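Local coordinates for protein putative cytochrome P450 hydroxylase (Chondromyces apiculatus DSM 436, PDB 6GMF) that binds heme b as a cytochrome P450 and probably acts as a terpene monooxygenase, at residues 16-20 and 276-281. Sequence-based numbering, arbitrary orientation.
Sequences PYALF and YESPAQ
The phenolic OH of Tyr17 is gripped from several sides. Tyr17 OH lies 2.9 Å from Glu277 OE2, within hydrogen-bonding distance. A water donates to Tyr17 OH at 3.0 Å and accepts from Ser278 N at 2.9 Å, bridging the tyrosine to the backbone of the loop. Glu277 OE2 meets the edge of the ring, with carboxylate and ring planes 75° apart; a bend at chi2 (-81°) brings its acid group round to the phenol. Its main partner is Arg383, in a salt bridge to the same OE2, which probably keeps the buried carboxylate ionised. Tyrosine suits this place because its long flat ring, one face against Pro16 CG and also in cation-pi contact with Arg313, carries a hydroxyl into the loop. A phenylalanine here would probably cost the water an acceptor and leave Glu277 without the hydroxyl beside it. The Gln281 side chain crosses Pro16 and Phe20 at about a right angle, its amide near the Phe20 edge with planes 28° apart. The contact thus sets helix 16-26, near the N-terminus, against the loop joining helix 266-276 to strand 285-287, with helix 308-312 packed beside Tyr17, Phe20 and Gln281, while Pro279 of the same loop reaches helix 220-251 and the heme.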
ATOM      1  N   PRO A  16       4.474 -17.053  -0.640  1.00 21.26           N
ATOM      2  CA  PRO A  16       5.451 -16.614  -1.628  1.00 20.81           C
ATOM      3  C   PRO A  16       6.895 -16.647  -1.101  1.00 21.57           C
ATOM      4  O   PRO A  16       7.841 -16.633  -1.883  1.00 21.28           O
ATOM      5  CB  PRO A  16       4.970 -15.189  -1.963  1.00 21.47           C
ATOM      6  CG  PRO A  16       4.304 -14.741  -0.691  1.00 20.25           C
ATOM      7  CD  PRO A  16       3.606 -15.979  -0.170  1.00 22.32           C
ATOM      8  N   TYR A  17       7.074 -16.707   0.222  1.00 21.70           N
ATOM      9  CA  TYR A  17       8.378 -16.612   0.813  1.00 20.76           C
ATOM     10  C   TYR A  17       9.229 -17.859   0.555  1.00 22.96           C
ATOM     11  O   TYR A  17      10.482 -17.795   0.629  1.00 23.09           O
ATOM     12  CB  TYR A  17       8.252 -16.303   2.307  1.00 20.73           C
ATOM     13  CG  TYR A  17       7.418 -15.079   2.525  1.00 18.60           C
ATOM     14  CD1 TYR A  17       7.952 -13.839   2.232  1.00 18.82           C
ATOM     15  CD2 TYR A  17       6.082 -15.154   2.888  1.00 19.29           C
ATOM     16  CE1 TYR A  17       7.194 -12.697   2.349  1.00 20.98           C
ATOM     17  CE2 TYR A  17       5.311 -14.019   3.033  1.00 21.09           C
ATOM     18  CZ  TYR A  17       5.868 -12.791   2.719  1.00 23.30           C
ATOM     19  OH  TYR A  17       5.170 -11.625   2.866  1.00 23.92           O
ATOM     20  N   ALA A  18       8.561 -18.969   0.219  1.00 24.28           N
ATOM     21  CA  ALA A  18       9.288 -20.177  -0.148  1.00 24.51           C
ATOM     22  C   ALA A  18       9.965 -19.991  -1.525  1.00 21.76           C
ATOM     23  O   ALA A  18      11.191 -20.215  -1.676  1.00 24.06           O
ATOM     24  CB  ALA A  18       8.334 -21.347  -0.108  1.00 26.57           C
ATOM     25  N   LEU A  19       9.184 -19.493  -2.491  1.00 26.22           N
ATOM     26  CA  LEU A  19       9.718 -19.091  -3.768  1.00 25.80           C
ATOM     27  C   LEU A  19      10.845 -18.067  -3.574  1.00 25.96           C
ATOM     28  O   LEU A  19      11.892 -18.185  -4.215  1.00 23.31           O
ATOM     29  CB  LEU A  19       8.607 -18.522  -4.648  1.00 27.57           C
ATOM     30  CG  LEU A  19       9.073 -17.746  -5.880  1.00 29.40           C
ATOM     31  CD1 LEU A  19       9.671 -18.669  -6.925  1.00 30.91           C
ATOM     32  CD2 LEU A  19       7.938 -16.931  -6.476  1.00 30.26           C
ATOM     33  N   PHE A  20      10.611 -17.040  -2.743  1.00 22.95           N
ATOM     34  CA  PHE A  20      11.574 -15.955  -2.631  1.00 22.25           C
ATOM     35  C   PHE A  20      12.912 -16.494  -2.110  1.00 21.89           C
ATOM     36  O   PHE A  20      13.956 -16.098  -2.553  1.00 20.65           O
ATOM     37  CB  PHE A  20      11.050 -14.803  -1.768  1.00 22.23           C
ATOM     38  CG  PHE A  20       9.793 -14.126  -2.292  1.00 20.49           C
ATOM     39  CD1 PHE A  20       9.442 -14.133  -3.641  1.00 20.44           C
ATOM     40  CD2 PHE A  20       8.973 -13.439  -1.418  1.00 21.05           C
ATOM     41  CE1 PHE A  20       8.317 -13.462  -4.088  1.00 21.52           C
ATOM     42  CE2 PHE A  20       7.841 -12.786  -1.863  1.00 20.50           C
ATOM     43  CZ  PHE A  20       7.526 -12.776  -3.206  1.00 20.11           C
ATOM     44  N   TYR A 276       7.567  -8.291   7.672  1.00 17.84           N
ATOM     45  CA  TYR A 276       7.246  -9.714   7.645  1.00 18.07           C
ATOM     46  C   TYR A 276       6.231 -10.066   6.554  1.00 17.77           C
ATOM     47  O   TYR A 276       6.343 -11.126   5.914  1.00 19.70           O
ATOM     48  CB  TYR A 276       6.738 -10.131   9.026  1.00 20.04           C
ATOM     49  CG  TYR A 276       6.417 -11.592   9.191  1.00 19.79           C
ATOM     50  CD1 TYR A 276       7.420 -12.546   9.262  1.00 22.28           C
ATOM     51  CD2 TYR A 276       5.104 -12.011   9.376  1.00 20.32           C
ATOM     52  CE1 TYR A 276       7.108 -13.887   9.411  1.00 22.39           C
ATOM     53  CE2 TYR A 276       4.785 -13.341   9.553  1.00 22.04           C
ATOM     54  CZ  TYR A 276       5.790 -14.280   9.549  1.00 24.40           C
ATOM     55  OH  TYR A 276       5.455 -15.590   9.766  1.00 32.90           O
ATOM     56  N   GLU A 277       5.177  -9.245   6.409  1.00 17.58           N
ATOM     57  CA  GLU A 277       4.119  -9.524   5.413  1.00 17.95           C
ATOM     58  C   GLU A 277       3.845  -8.229   4.645  1.00 17.38           C
ATOM     59  O   GLU A 277       2.813  -7.585   4.825  1.00 17.95           O
ATOM     60  CB  GLU A 277       2.831 -10.029   6.066  1.00 20.24           C
ATOM     61  CG  GLU A 277       2.877 -11.434   6.561  1.00 22.19           C
ATOM     62  CD  GLU A 277       2.668 -12.503   5.514  1.00 26.34           C
ATOM     63  OE1 GLU A 277       2.444 -13.650   5.904  1.00 27.97           O
ATOM     64  OE2 GLU A 277       2.750 -12.182   4.321  1.00 24.04           O
ATOM     65  N   SER A 278       4.853  -7.834   3.854  1.00 16.32           N
ATOM     66  CA  SER A 278       4.876  -6.575   3.184  1.00 16.86           C
ATOM     67  C   SER A 278       3.661  -6.408   2.280  1.00 16.32           C
ATOM     68  O   SER A 278       3.415  -7.217   1.398  1.00 17.41           O
ATOM     69  CB  SER A 278       6.118  -6.385   2.379  1.00 16.66           C
ATOM     70  OG  SER A 278       7.297  -6.544   3.187  1.00 17.26           O
ATOM     71  N   PRO A 279       2.807  -5.399   2.489  1.00 16.58           N
ATOM     72  CA  PRO A 279       1.617  -5.223   1.675  1.00 15.52           C
ATOM     73  C   PRO A 279       1.929  -5.182   0.173  1.00 16.01           C
ATOM     74  O   PRO A 279       1.273  -5.888  -0.559  1.00 16.41           O
ATOM     75  CB  PRO A 279       1.015  -3.927   2.175  1.00 15.66           C
ATOM     76  CG  PRO A 279       1.376  -3.910   3.630  1.00 16.16           C
ATOM     77  CD  PRO A 279       2.754  -4.523   3.683  1.00 15.62           C
ATOM     78  N   ALA A 280       2.851  -4.288  -0.224  1.00 13.61           N
ATOM     79  CA  ALA A 280       3.287  -4.252  -1.580  1.00 14.88           C
ATOM     80  C   ALA A 280       4.444  -5.250  -1.722  1.00 15.55           C
ATOM     81  O   ALA A 280       5.558  -4.986  -1.233  1.00 14.92           O
ATOM     82  CB  ALA A 280       3.691  -2.864  -1.950  1.00 14.63           C
ATOM     83  N   GLN A 281       4.156  -6.415  -2.336  1.00 15.29           N
ATOM     84  CA  GLN A 281       5.170  -7.461  -2.348  1.00 14.56           C
ATOM     85  C   GLN A 281       6.286  -7.141  -3.342  1.00 15.04           C
ATOM     86  O   GLN A 281       7.416  -7.566  -3.191  1.00 15.29           O
ATOM     87  CB  GLN A 281       4.524  -8.799  -2.685  1.00 17.47           C
ATOM     88  CG  GLN A 281       3.574  -9.281  -1.585  1.00 16.29           C
ATOM     89  CD  GLN A 281       4.220 -10.197  -0.590  1.00 17.44           C
ATOM     90  OE1 GLN A 281       4.325  -9.905   0.619  1.00 19.88           O
ATOM     91  NE2 GLN A 281       4.746 -11.273  -1.117  1.00 14.82           N
TER
HETATM   92  O   HOH W   1       7.207  -9.529   3.539  1.00 23.37           O